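PDB 6JMB: ofchtiv-allosamidin from Ostrinia furnacalis, which probably hydrolyses the beta-1,4 linkages of chitin, as a group IV insect chitinase of glycosyl hydrolase family 18, and binds the inhibitor allosamidin. Local coordinates for residues D3-C8 with L32-V37; L121-E126 with L159-A164; S201-N206 with Y316-F321; V247-R252 with P362-I367. All blocks are in the same frame, centred on the assembly; numbering follows the deposited sequence.

How the interactions relate
All four contacts are buried, yet their chemistry changes with their place around the barrel of this family 18 enzyme. Interactions 1 and 2 both pair neighbouring parallel barrel strands through backbone hydrogen bonds, the first reinforced by a disulfide and the second by a threonine-aspartate bond, and they touch where H35 meets L160. Interaction 4 is apolar, setting a barrel strand against the helix 362-373, whose L364 also packs on V6 of interaction 1. Interaction 3 lies farthest out, where a loop meets an aromatic side chain and a serine; its strand 317-320 runs beside strand 243-256 of interaction 4. Of the four, interactions 2 and 4 contribute residues to the allosamizoline pocket.

Interaction 1: D3-C8 with L32-V37; sequences DKIVVC and LCTHLV
C8 and C33 are joined by a disulfide, SG to SG 2.0 Å, which ties the loop ahead of strand 35-43 to strand 5-11. Beside it, T34 OG1 accepts the N-H of V6 at 2.9 Å. V6 O in turn takes two N-H groups, those of T34 and H35. Regular parallel pairing then begins, with C8 N bonded to H35 O at 2.8 Å and C8 O receiving V37 N. One step back, T34 has OG1 tucked between its backbone N and carbonyl carbon (chi1 60°), and H35 ND1 is hydrogen-bonded to that oxygen at 2.8 Å, in the imidazole plane. This bond helps fix the ring's rotation, while I5 CG2 approaches H35 CE1 to 3.7 Å. Farther out, V6 packs on L364 and L371 of helix 362-373, Y187 meets H35 edge-to-face, and strand 341-345 pairs with the other edge of strand 5-11, closing the TIM barrel.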
loop_
_atom_site.group_PDB
_atom_site.type_symbol
_atom_site.label_atom_id
_atom_site.label_comp_id
_atom_site.label_asym_id
_atom_site.label_seq_id
_atom_site.Cartn_x
_atom_site.Cartn_y
_atom_site.Cartn_z
ATOM N N ASP A 3 -9.971 -3.725 -18.378
ATOM C CA ASP A 3 -8.541 -3.456 -18.303
ATOM C C ASP A 3 -8.117 -2.713 -17.036
ATOM O O ASP A 3 -7.043 -2.983 -16.503
ATOM C CB ASP A 3 -8.057 -2.704 -19.544
ATOM C CG ASP A 3 -6.643 -2.179 -19.389
ATOM O OD1 ASP A 3 -5.683 -2.969 -19.533
ATOM O OD2 ASP A 3 -6.498 -0.971 -19.106
ATOM N N LYS A 4 -8.939 -1.778 -16.556
ATOM C CA LYS A 4 -8.661 -1.152 -15.267
ATOM C C LYS A 4 -8.716 -2.208 -14.170
ATOM O O LYS A 4 -9.566 -3.103 -14.186
ATOM C CB LYS A 4 -9.696 -0.068 -14.959
ATOM C CG LYS A 4 -9.708 1.124 -15.913
ATOM C CD LYS A 4 -8.326 1.710 -16.120
ATOM C CE LYS A 4 -8.396 3.035 -16.862
ATOM N NZ LYS A 4 -7.144 3.294 -17.619
ATOM N N ILE A 5 -7.795 -2.110 -13.210
ATOM C CA ILE A 5 -7.717 -3.094 -12.138
ATOM C C ILE A 5 -7.789 -2.410 -10.779
ATOM O O ILE A 5 -7.499 -1.219 -10.628
ATOM C CB ILE A 5 -6.474 -4.012 -12.239
ATOM C CG1 ILE A 5 -5.180 -3.211 -12.078
ATOM C CG2 ILE A 5 -6.490 -4.800 -13.554
ATOM C CD1 ILE A 5 -3.933 -4.084 -12.083
ATOM N N VAL A 6 -8.213 -3.185 -9.788
ATOM C CA VAL A 6 -8.292 -2.746 -8.402
ATOM C C VAL A 6 -7.533 -3.785 -7.590
ATOM O O VAL A 6 -7.976 -4.933 -7.477
ATOM C CB VAL A 6 -9.744 -2.620 -7.918
ATOM C CG1 VAL A 6 -9.783 -2.215 -6.462
ATOM C CG2 VAL A 6 -10.496 -1.603 -8.762
ATOM N N VAL A 7 -6.388 -3.393 -7.046
ATOM C CA VAL A 7 -5.487 -4.305 -6.344
ATOM C C VAL A 7 -5.679 -4.077 -4.849
ATOM O O VAL A 7 -5.275 -3.038 -4.311
ATOM C CB VAL A 7 -4.029 -4.082 -6.772
ATOM C CG1 VAL A 7 -3.092 -5.036 -6.030
ATOM C CG2 VAL A 7 -3.884 -4.249 -8.282
ATOM N N CYS A 8 -6.305 -5.038 -4.172
ATOM C CA CYS A 8 -6.642 -4.917 -2.758
ATOM C C CYS A 8 -5.645 -5.710 -1.929
ATOM O O CYS A 8 -5.602 -6.937 -2.033
ATOM C CB CYS A 8 -8.024 -5.505 -2.491
ATOM S SG CYS A 8 -9.392 -4.677 -3.314
ATOM N N LEU A 32 -15.312 -6.548 -5.223
ATOM C CA LEU A 32 -14.855 -5.169 -5.186
ATOM C C LEU A 32 -13.379 -5.039 -5.518
ATOM O O LEU A 32 -12.839 -3.930 -5.478
ATOM C CB LEU A 32 -15.156 -4.543 -3.823
ATOM C CG LEU A 32 -16.637 -4.298 -3.527
ATOM C CD1 LEU A 32 -16.820 -3.718 -2.127
ATOM C CD2 LEU A 32 -17.244 -3.382 -4.582
ATOM N N CYS A 33 -12.719 -6.147 -5.837
ATOM C CA CYS A 33 -11.324 -6.163 -6.242
ATOM C C CYS A 33 -11.195 -7.019 -7.491
ATOM O O CYS A 33 -11.990 -7.939 -7.709
ATOM C CB CYS A 33 -10.468 -6.804 -5.147
ATOM S SG CYS A 33 -10.784 -6.150 -3.500
ATOM N N THR A 34 -10.195 -6.713 -8.318
ATOM C CA THR A 34 -9.795 -7.631 -9.377
ATOM C C THR A 34 -8.611 -8.489 -8.969
ATOM O O THR A 34 -8.467 -9.614 -9.459
ATOM C CB THR A 34 -9.441 -6.882 -10.668
ATOM O OG1 THR A 34 -8.354 -5.985 -10.427
ATOM C CG2 THR A 34 -10.636 -6.093 -11.169
ATOM N N HIS A 35 -7.781 -7.976 -8.069
ATOM C CA HIS A 35 -6.625 -8.678 -7.542
ATOM C C HIS A 35 -6.644 -8.499 -6.036
ATOM O O HIS A 35 -6.825 -7.379 -5.548
ATOM C CB HIS A 35 -5.333 -8.091 -8.117
ATOM C CG HIS A 35 -5.224 -8.238 -9.602
ATOM N ND1 HIS A 35 -6.038 -7.555 -10.480
ATOM C CD2 HIS A 35 -4.408 -9.004 -10.363
ATOM C CE1 HIS A 35 -5.727 -7.894 -11.718
ATOM N NE2 HIS A 35 -4.742 -8.774 -11.676
ATOM N N LEU A 36 -6.515 -9.596 -5.304
ATOM C CA LEU A 36 -6.504 -9.573 -3.846
ATOM C C LEU A 36 -5.187 -10.170 -3.381
ATOM O O LEU A 36 -4.787 -11.237 -3.859
ATOM C CB LEU A 36 -7.698 -10.351 -3.274
ATOM C CG LEU A 36 -8.875 -9.447 -2.883
ATOM C CD1 LEU A 36 -10.203 -10.193 -2.902
ATOM C CD2 LEU A 36 -8.613 -8.863 -1.495
ATOM N N VAL A 37 -4.495 -9.474 -2.480
ATOM C CA VAL A 37 -3.119 -9.812 -2.126
ATOM C C VAL A 37 -3.031 -10.122 -0.635
ATOM O O VAL A 37 -3.397 -9.290 0.203
ATOM C CB VAL A 37 -2.140 -8.694 -2.518
ATOM C CG1 VAL A 37 -0.716 -9.178 -2.346
ATOM C CG2 VAL A 37 -2.387 -8.248 -3.960
#

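Interaction 2: L121-E126 with L159-A164; sequences LDVDWE and LLLTVA. With AMI (allosamizoline), chain C.
L121, D122 and V123 pair in parallel with L161, T162 and V163, the two strands of a beta-alpha-beta unit of the TIM barrel whose crossover is helix 138-154. The segment 121-126 belongs to the DxxDxDxE signature of family 18, in which D122, D124 and E126 are the last three acids and E126 is, as in other family 18 chitinases, probably the proton donor. Backbone hydrogen bonds alternate between the strands: L121 N to L160 O, T162 N to L121 O, V123 N to T162 O, and A164 N to V123 O at 3.0 Å.

A side-chain bond supplements them. T162 OG1 donates to D122 OD1 at 2.7 Å, reaching the oxygen on its anti side and 27° out of the carboxylate plane. D122 has CG anti to its backbone N (chi1 -179°), which sends the carboxylate across to T162, and Y9 OH binds its other oxygen, so both branches are held. On the other face, V123 CB and V163 CG1 stand 4.1 Å apart in apolar contact.

Where the strands end, a water donates to both W125 O and A164 O, bridging the two segments. At this end allosamizoline sits against D124 and E126, its N2 lying 2.8 Å from D124 OD2 and 3.0 Å from E126 OE2. A164 adds its methyl, with CB 3.5 Å from the inhibitor's C8.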
loop_
_atom_site.group_PDB
_atom_site.type_symbol
_atom_site.label_atom_id
_atom_site.label_comp_id
_atom_site.label_asym_id
_atom_site.label_seq_id
_atom_site.Cartn_x
_atom_site.Cartn_y
_atom_site.Cartn_z
ATOM N N LEU A 121 2.773 -13.923 -7.292
ATOM C CA LEU A 121 3.586 -13.384 -6.215
ATOM C C LEU A 121 3.713 -11.878 -6.379
ATOM O O LEU A 121 3.959 -11.383 -7.484
ATOM C CB LEU A 121 4.997 -13.992 -6.265
ATOM C CG LEU A 121 6.001 -13.484 -5.226
ATOM C CD1 LEU A 121 5.614 -13.951 -3.831
ATOM C CD2 LEU A 121 7.415 -13.930 -5.572
ATOM N N ASP A 122 3.553 -11.157 -5.275
ATOM C CA ASP A 122 3.853 -9.736 -5.201
ATOM C C ASP A 122 5.095 -9.575 -4.339
ATOM O O ASP A 122 5.155 -10.116 -3.229
ATOM C CB ASP A 122 2.676 -8.988 -4.566
ATOM C CG ASP A 122 2.911 -7.499 -4.477
ATOM O OD1 ASP A 122 3.269 -6.879 -5.504
ATOM O OD2 ASP A 122 2.738 -6.937 -3.374
ATOM N N VAL A 123 6.093 -8.860 -4.847
ATOM C CA VAL A 123 7.344 -8.656 -4.122
ATOM C C VAL A 123 7.342 -7.254 -3.529
ATOM O O VAL A 123 7.259 -6.258 -4.263
ATOM C CB VAL A 123 8.568 -8.882 -5.021
ATOM C CG1 VAL A 123 9.844 -8.750 -4.202
ATOM C CG2 VAL A 123 8.496 -10.258 -5.674
ATOM N N ASP A 124 7.417 -7.180 -2.198
ATOM C CA ASP A 124 7.419 -5.929 -1.446
ATOM C C ASP A 124 8.667 -5.857 -0.567
ATOM O O ASP A 124 8.578 -5.808 0.664
ATOM C CB ASP A 124 6.133 -5.842 -0.610
ATOM C CG ASP A 124 6.038 -4.574 0.214
ATOM O OD1 ASP A 124 6.649 -3.554 -0.157
ATOM O OD2 ASP A 124 5.334 -4.599 1.242
ATOM N N TRP A 125 9.841 -5.877 -1.190
ATOM C CA TRP A 125 11.098 -5.722 -0.471
ATOM C C TRP A 125 11.268 -4.248 -0.122
ATOM O O TRP A 125 11.334 -3.400 -1.018
ATOM C CB TRP A 125 12.222 -6.211 -1.386
ATOM C CG TRP A 125 13.655 -5.947 -0.972
ATOM C CD1 TRP A 125 14.119 -5.347 0.172
ATOM C CD2 TRP A 125 14.809 -6.300 -1.736
ATOM N NE1 TRP A 125 15.500 -5.308 0.157
ATOM C CE2 TRP A 125 15.943 -5.880 -1.007
ATOM C CE3 TRP A 125 14.993 -6.930 -2.970
ATOM C CZ2 TRP A 125 17.247 -6.076 -1.476
ATOM C CZ3 TRP A 125 16.285 -7.128 -3.436
ATOM C CH2 TRP A 125 17.396 -6.691 -2.692
ATOM N N GLU A 126 11.341 -3.937 1.171
ATOM C CA GLU A 126 11.430 -2.550 1.635
ATOM C C GLU A 126 12.767 -2.332 2.348
ATOM O O GLU A 126 12.862 -2.513 3.565
ATOM C CB GLU A 126 10.215 -2.204 2.519
ATOM C CG GLU A 126 8.893 -2.459 1.783
ATOM C CD GLU A 126 7.690 -1.747 2.364
ATOM O OE1 GLU A 126 7.791 -1.110 3.432
ATOM O OE2 GLU A 126 6.618 -1.813 1.723
ATOM N N LEU A 159 1.679 -17.841 -14.019
ATOM C CA LEU A 159 1.518 -17.109 -12.771
ATOM C C LEU A 159 1.864 -15.633 -12.945
ATOM O O LEU A 159 2.674 -15.257 -13.795
ATOM C CB LEU A 159 2.418 -17.720 -11.697
ATOM C CG LEU A 159 1.995 -19.123 -11.256
ATOM C CD1 LEU A 159 3.094 -19.754 -10.430
ATOM C CD2 LEU A 159 0.689 -19.075 -10.470
ATOM N N LEU A 160 1.235 -14.802 -12.117
ATOM C CA LEU A 160 1.492 -13.369 -12.117
ATOM C C LEU A 160 2.703 -13.043 -11.252
ATOM O O LEU A 160 3.004 -13.738 -10.277
ATOM C CB LEU A 160 0.281 -12.620 -11.558
ATOM C CG LEU A 160 -1.007 -12.715 -12.376
ATOM C CD1 LEU A 160 -2.175 -12.130 -11.597
ATOM C CD2 LEU A 160 -0.838 -12.000 -13.702
ATOM N N LEU A 161 3.400 -11.972 -11.623
ATOM C CA LEU A 161 4.501 -11.424 -10.837
ATOM C C LEU A 161 4.316 -9.918 -10.776
ATOM O O LEU A 161 4.308 -9.250 -11.815
ATOM C CB LEU A 161 5.858 -11.753 -11.474
ATOM C CG LEU A 161 7.067 -11.151 -10.749
ATOM C CD1 LEU A 161 7.207 -11.723 -9.343
ATOM C CD2 LEU A 161 8.342 -11.379 -11.556
ATOM N N THR A 162 4.166 -9.383 -9.569
ATOM C CA THR A 162 3.991 -7.948 -9.376
ATOM C C THR A 162 4.963 -7.461 -8.316
ATOM O O THR A 162 5.591 -8.254 -7.610
ATOM C CB THR A 162 2.551 -7.616 -8.959
ATOM O OG1 THR A 162 2.289 -8.161 -7.658
ATOM C CG2 THR A 162 1.560 -8.196 -9.953
ATOM N N VAL A 163 5.109 -6.137 -8.224
ATOM C CA VAL A 163 5.908 -5.522 -7.175
ATOM C C VAL A 163 5.135 -4.369 -6.557
ATOM O O VAL A 163 4.217 -3.807 -7.157
ATOM C CB VAL A 163 7.281 -5.020 -7.678
ATOM C CG1 VAL A 163 8.162 -6.190 -8.118
ATOM C CG2 VAL A 163 7.097 -3.991 -8.801
ATOM N N ALA A 164 5.522 -4.034 -5.331
ATOM C CA ALA A 164 5.141 -2.792 -4.675
ATOM C C ALA A 164 6.420 -2.004 -4.466
ATOM O O ALA A 164 7.422 -2.564 -4.012
ATOM C CB ALA A 164 4.492 -3.067 -3.321
HETATM C C1 AMI C . 2.922 -0.511 2.950
HETATM C C2 AMI C . 3.856 -1.762 3.202
HETATM C C3 AMI C . 3.345 -2.343 4.424
HETATM C C4 AMI C . 2.788 -1.113 5.251
HETATM C C5 AMI C . 2.034 -0.415 4.221
HETATM C C6 AMI C . 1.700 1.075 4.597
HETATM C C7 AMI C . 2.665 -2.036 1.358
HETATM C C8 AMI C . 2.814 -3.882 -0.388
HETATM C C9 AMI C . 1.090 -2.004 -0.654
HETATM N N2 AMI C . 3.708 -2.531 2.155
HETATM N N7 AMI C . 2.196 -2.645 0.107
HETATM O O3 AMI C . 4.366 -3.077 5.100
HETATM O O4 AMI C . 1.881 -1.450 6.293
HETATM O O6 AMI C . 2.903 1.734 4.934
HETATM O O7 AMI C . 2.096 -0.889 1.825
HETATM O O HOH W 1 10.145 -2.456 -3.280
#

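Interaction 3: S201-N206 with Y316-F321; sequences SVTGHN and YNWVSF
T203 sets CB and CG2 over one face of the W318 indole, and this CH-pi contact is the main apolar element of the meeting between the loop 201-206 and strand 317-320. T203 CB stands 3.5 Å from the centroid of the six-membered ring, only 9° off its normal, while CG2 comes down near the ring junction, 3.6 Å from W318 CD2. At the rim of the same indole, near its plane, G204 O approaches W318 CZ3 to 3.4 Å.

The polar part gathers on S320. Its OG accepts the backbone N-H of N206 at 2.8 Å in a nearly straight bond (168°). A chi1 of 158°, with OG roughly anti to the serine's own backbone N, turns the hydroxyl toward the loop. A water links S320 OG, at 2.7 Å, with H205 ND1, at 2.9 Å, and donates a weak hydrogen bond to F321 O.

Outside partners fix the remaining polar ends: D304 takes H205 NE2, N262 O takes W318 NE1, and S266 N and A263 O bind T203 OG1. N206 OD1 receives the backbone N-H of D194, a residue of the allosamizoline pocket. Strand 317-320, which pairs antiparallel with strand 243-256, probably belongs to the alpha+beta insertion found in many family 18 chitinases. The loop therefore docks through an aromatic face, a serine hydroxyl and a water, rather than by extending the sheet, and the buried polar atoms at the seam are well supplied with partners.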
loop_
_atom_site.group_PDB
_atom_site.type_symbol
_atom_site.label_atom_id
_atom_site.label_comp_id
_atom_site.label_asym_id
_atom_site.label_seq_id
_atom_site.Cartn_x
_atom_site.Cartn_y
_atom_site.Cartn_z
ATOM N N SER A 201 9.024 16.634 11.218
ATOM C CA SER A 201 9.065 17.688 12.224
ATOM C C SER A 201 7.822 18.566 12.208
ATOM O O SER A 201 7.628 19.359 13.137
ATOM C CB SER A 201 10.297 18.566 12.010
ATOM O OG SER A 201 10.209 19.243 10.770
ATOM N N VAL A 202 6.984 18.439 11.177
ATOM C CA VAL A 202 5.769 19.226 11.022
ATOM C C VAL A 202 4.674 18.287 10.539
ATOM O O VAL A 202 4.942 17.210 10.003
ATOM C CB VAL A 202 5.955 20.375 10.002
ATOM C CG1 VAL A 202 7.014 21.377 10.491
ATOM C CG2 VAL A 202 6.355 19.825 8.634
ATOM N N THR A 203 3.427 18.707 10.735
ATOM C CA THR A 203 2.300 17.966 10.178
ATOM C C THR A 203 2.372 17.972 8.657
ATOM O O THR A 203 2.923 18.885 8.038
ATOM C CB THR A 203 0.977 18.600 10.616
ATOM O OG1 THR A 203 0.930 19.962 10.163
ATOM C CG2 THR A 203 0.826 18.557 12.134
ATOM N N GLY A 204 1.817 16.931 8.054
ATOM C CA GLY A 204 1.805 16.823 6.607
ATOM C C GLY A 204 0.846 15.728 6.207
ATOM O O GLY A 204 0.406 14.922 7.034
ATOM N N HIS A 205 0.517 15.714 4.925
ATOM C CA HIS A 205 -0.489 14.788 4.434
ATOM C C HIS A 205 0.118 13.433 4.110
ATOM O O HIS A 205 1.238 13.331 3.599
ATOM C CB HIS A 205 -1.201 15.350 3.206
ATOM C CG HIS A 205 -1.888 16.655 3.463
ATOM N ND1 HIS A 205 -2.861 16.813 4.425
ATOM C CD2 HIS A 205 -1.732 17.868 2.881
ATOM C CE1 HIS A 205 -3.280 18.067 4.421
ATOM N NE2 HIS A 205 -2.612 18.726 3.491
ATOM N N ASN A 206 -0.650 12.393 4.406
ATOM C CA ASN A 206 -0.235 11.032 4.103
ATOM C C ASN A 206 -0.161 10.815 2.596
ATOM O O ASN A 206 0.754 10.143 2.102
ATOM C CB ASN A 206 -1.248 10.089 4.755
ATOM C CG ASN A 206 -0.871 8.630 4.654
ATOM O OD1 ASN A 206 0.304 8.258 4.687
ATOM N ND2 ASN A 206 -1.886 7.781 4.563
ATOM N N TYR A 316 -4.561 19.111 20.770
ATOM C CA TYR A 316 -3.239 18.677 20.329
ATOM C C TYR A 316 -3.280 17.722 19.136
ATOM O O TYR A 316 -2.249 17.526 18.484
ATOM C CB TYR A 316 -2.458 18.064 21.495
ATOM C CG TYR A 316 -1.802 19.112 22.363
ATOM C CD1 TYR A 316 -0.581 19.655 22.006
ATOM C CD2 TYR A 316 -2.412 19.570 23.524
ATOM C CE1 TYR A 316 0.029 20.619 22.772
ATOM C CE2 TYR A 316 -1.808 20.544 24.305
ATOM C CZ TYR A 316 -0.582 21.058 23.921
ATOM O OH TYR A 316 0.043 22.025 24.676
ATOM N N ASN A 317 -4.429 17.123 18.830
ATOM C CA ASN A 317 -4.495 16.119 17.772
ATOM C C ASN A 317 -4.554 16.776 16.404
ATOM O O ASN A 317 -5.344 17.699 16.186
ATOM C CB ASN A 317 -5.762 15.287 17.922
ATOM C CG ASN A 317 -5.799 14.527 19.198
ATOM O OD1 ASN A 317 -5.067 13.556 19.372
ATOM N ND2 ASN A 317 -6.656 14.962 20.118
ATOM N N TRP A 318 -3.752 16.268 15.471
ATOM C CA TRP A 318 -3.848 16.644 14.070
ATOM C C TRP A 318 -3.740 15.359 13.261
ATOM O O TRP A 318 -2.810 14.575 13.462
ATOM C CB TRP A 318 -2.726 17.617 13.709
ATOM C CG TRP A 318 -2.867 18.291 12.388
ATOM C CD1 TRP A 318 -3.321 19.568 12.157
ATOM C CD2 TRP A 318 -2.499 17.762 11.107
ATOM N NE1 TRP A 318 -3.274 19.849 10.815
ATOM C CE2 TRP A 318 -2.774 18.759 10.148
ATOM C CE3 TRP A 318 -1.975 16.535 10.677
ATOM C CZ2 TRP A 318 -2.547 18.568 8.783
ATOM C CZ3 TRP A 318 -1.743 16.347 9.320
ATOM C CH2 TRP A 318 -2.030 17.362 8.390
ATOM N N VAL A 319 -4.698 15.130 12.367
ATOM C CA VAL A 319 -4.820 13.862 11.655
ATOM C C VAL A 319 -4.953 14.138 10.163
ATOM O O VAL A 319 -5.827 14.904 9.744
ATOM C CB VAL A 319 -6.037 13.062 12.157
ATOM C CG1 VAL A 319 -6.209 11.770 11.354
ATOM C CG2 VAL A 319 -5.905 12.750 13.635
ATOM N N SER A 320 -4.092 13.513 9.367
ATOM C CA SER A 320 -4.257 13.465 7.920
ATOM C C SER A 320 -4.974 12.168 7.568
ATOM O O SER A 320 -4.629 11.106 8.093
ATOM C CB SER A 320 -2.883 13.470 7.258
ATOM O OG SER A 320 -2.948 12.931 5.955
ATOM N N PHE A 321 -5.975 12.249 6.693
ATOM C CA PHE A 321 -6.696 11.048 6.285
ATOM C C PHE A 321 -7.215 11.230 4.866
ATOM O O PHE A 321 -7.018 12.272 4.238
ATOM C CB PHE A 321 -7.809 10.686 7.281
ATOM C CG PHE A 321 -8.950 11.670 7.323
ATOM C CD1 PHE A 321 -8.791 12.929 7.880
ATOM C CD2 PHE A 321 -10.198 11.318 6.823
ATOM C CE1 PHE A 321 -9.856 13.825 7.927
ATOM C CE2 PHE A 321 -11.265 12.204 6.879
ATOM C CZ PHE A 321 -11.092 13.458 7.426
HETATM O O HOH W 2 -4.538 14.508 4.443
#

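Interaction 4: V247-R252 with P362-I367; sequences VPFYGR and PLLNTI
V247, on a TIM-barrel strand, and F249, at a break in it, look across at I367 and L363 of the C-terminal helix 362-373, with CA atoms 9.6 Å apart for V247 and I367 and 7.4 Å for F249 and L363. At F249 the strand 243-256 is interrupted (psi 22°), and it resumes at Y250, whose side chain leaves on the side away from the helix; the residue touches the bound inhibitor.

The phenyl ring of F249 carries the packing. L363 CB sits over one face, 3.8 Å from the ring centroid and displaced toward the rim, with the phenylalanine and leucine side chains running antiparallel alongside one another. I367 CD1 instead meets the ring at its edge, in plane, 3.7 Å from F249 CE1. The same methyl also faces V247 tip to tip, with I367 CD1 3.9 Å from V247 CG2, so a single isoleucine tip contacts both V247 and F249. L364 CB adds a looser touch at F249 CZ.

The helix start is steadied by D350, whose two carboxylate oxygens accept L363 N and L364 N. Within its first turn P362 O is gripped from opposite faces of its carbonyl plane, by T366 N at 3.0 Å and by T366 OG1 at 2.7 Å.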
loop_
_atom_site.group_PDB
_atom_site.type_symbol
_atom_site.label_atom_id
_atom_site.label_comp_id
_atom_site.label_asym_id
_atom_site.label_seq_id
_atom_site.Cartn_x
_atom_site.Cartn_y
_atom_site.Cartn_z
ATOM N N VAL A 247 -3.364 4.005 -3.065
ATOM C CA VAL A 247 -4.122 4.912 -2.199
ATOM C C VAL A 247 -4.227 4.297 -0.814
ATOM O O VAL A 247 -4.223 3.069 -0.649
ATOM C CB VAL A 247 -5.541 5.195 -2.750
ATOM C CG1 VAL A 247 -5.465 5.839 -4.132
ATOM C CG2 VAL A 247 -6.377 3.912 -2.791
ATOM N N PRO A 248 -4.304 5.145 0.216
ATOM C CA PRO A 248 -4.365 4.632 1.593
ATOM C C PRO A 248 -5.779 4.580 2.154
ATOM O O PRO A 248 -6.569 5.507 1.957
ATOM C CB PRO A 248 -3.534 5.662 2.364
ATOM C CG PRO A 248 -3.852 6.965 1.647
ATOM C CD PRO A 248 -4.087 6.609 0.182
ATOM N N PHE A 249 -6.095 3.514 2.891
ATOM C CA PHE A 249 -7.332 3.412 3.653
ATOM C C PHE A 249 -7.095 3.701 5.131
ATOM O O PHE A 249 -7.867 3.256 5.989
ATOM C CB PHE A 249 -7.966 2.027 3.489
ATOM C CG PHE A 249 -8.705 1.816 2.188
ATOM C CD1 PHE A 249 -8.525 2.647 1.085
ATOM C CD2 PHE A 249 -9.596 0.763 2.086
ATOM C CE1 PHE A 249 -9.225 2.415 -0.102
ATOM C CE2 PHE A 249 -10.297 0.526 0.911
ATOM C CZ PHE A 249 -10.117 1.354 -0.186
ATOM N N TYR A 250 -6.019 4.410 5.439
ATOM C CA TYR A 250 -5.663 4.777 6.796
ATOM C C TYR A 250 -5.151 6.205 6.746
ATOM O O TYR A 250 -4.814 6.730 5.678
ATOM C CB TYR A 250 -4.570 3.850 7.362
ATOM C CG TYR A 250 -3.294 3.927 6.552
ATOM C CD1 TYR A 250 -3.155 3.198 5.373
ATOM C CD2 TYR A 250 -2.244 4.745 6.943
ATOM C CE1 TYR A 250 -2.015 3.285 4.608
ATOM C CE2 TYR A 250 -1.088 4.835 6.178
ATOM C CZ TYR A 250 -0.984 4.098 5.010
ATOM O OH TYR A 250 0.153 4.170 4.233
ATOM N N GLY A 251 -5.101 6.832 7.920
ATOM C CA GLY A 251 -4.526 8.147 8.075
ATOM C C GLY A 251 -3.360 8.101 9.049
ATOM O O GLY A 251 -3.077 7.069 9.669
ATOM N N ARG A 252 -2.682 9.240 9.180
ATOM C CA ARG A 252 -1.556 9.362 10.095
ATOM C C ARG A 252 -1.801 10.514 11.060
ATOM O O ARG A 252 -2.443 11.513 10.711
ATOM C CB ARG A 252 -0.228 9.496 9.333
ATOM C CG ARG A 252 0.087 8.234 8.540
ATOM C CD ARG A 252 1.522 8.200 8.026
ATOM N NE ARG A 252 1.855 6.859 7.550
ATOM C CZ ARG A 252 2.184 5.842 8.343
ATOM N NH1 ARG A 252 2.252 6.014 9.658
ATOM N NH2 ARG A 252 2.457 4.647 7.820
ATOM N N PRO A 362 -17.124 2.145 1.826
ATOM C CA PRO A 362 -17.304 3.380 1.041
ATOM C C PRO A 362 -16.085 3.752 0.218
ATOM O O PRO A 362 -16.232 4.210 -0.922
ATOM C CB PRO A 362 -17.615 4.436 2.110
ATOM C CG PRO A 362 -16.987 3.888 3.365
ATOM C CD PRO A 362 -17.190 2.403 3.275
ATOM N N LEU A 363 -14.880 3.577 0.760
ATOM C CA LEU A 363 -13.696 3.924 -0.015
ATOM C C LEU A 363 -13.528 2.992 -1.203
ATOM O O LEU A 363 -13.236 3.444 -2.318
ATOM C CB LEU A 363 -12.456 3.882 0.873
ATOM C CG LEU A 363 -12.458 4.869 2.045
ATOM C CD1 LEU A 363 -11.116 4.813 2.762
ATOM C CD2 LEU A 363 -12.777 6.284 1.560
ATOM N N LEU A 364 -13.715 1.689 -0.984
ATOM C CA LEU A 364 -13.528 0.715 -2.051
ATOM C C LEU A 364 -14.619 0.836 -3.111
ATOM O O LEU A 364 -14.336 0.754 -4.313
ATOM C CB LEU A 364 -13.469 -0.689 -1.451
ATOM C CG LEU A 364 -13.054 -1.830 -2.377
ATOM C CD1 LEU A 364 -11.789 -1.509 -3.155
ATOM C CD2 LEU A 364 -12.863 -3.092 -1.556
ATOM N N ASN A 365 -15.869 1.058 -2.693
ATOM C CA ASN A 365 -16.930 1.304 -3.669
ATOM C C ASN A 365 -16.652 2.563 -4.479
ATOM O O ASN A 365 -16.897 2.594 -5.692
ATOM C CB ASN A 365 -18.292 1.386 -2.979
ATOM C CG ASN A 365 -18.932 0.028 -2.799
ATOM O OD1 ASN A 365 -19.313 -0.627 -3.773
ATOM N ND2 ASN A 365 -19.056 -0.405 -1.553
ATOM N N THR A 366 -16.120 3.605 -3.834
ATOM C CA THR A 366 -15.769 4.822 -4.564
ATOM C C THR A 366 -14.748 4.526 -5.658
ATOM O O THR A 366 -14.893 4.985 -6.798
ATOM C CB THR A 366 -15.235 5.881 -3.597
ATOM O OG1 THR A 366 -16.273 6.261 -2.688
ATOM C CG2 THR A 366 -14.779 7.115 -4.360
ATOM N N ILE A 367 -13.707 3.759 -5.330
ATOM C CA ILE A 367 -12.695 3.407 -6.323
ATOM C C ILE A 367 -13.334 2.698 -7.509
ATOM O O ILE A 367 -13.088 3.047 -8.672
ATOM C CB ILE A 367 -11.590 2.551 -5.680
ATOM C CG1 ILE A 367 -10.790 3.385 -4.686
ATOM C CG2 ILE A 367 -10.676 1.981 -6.753
ATOM C CD1 ILE A 367 -9.919 2.550 -3.763
#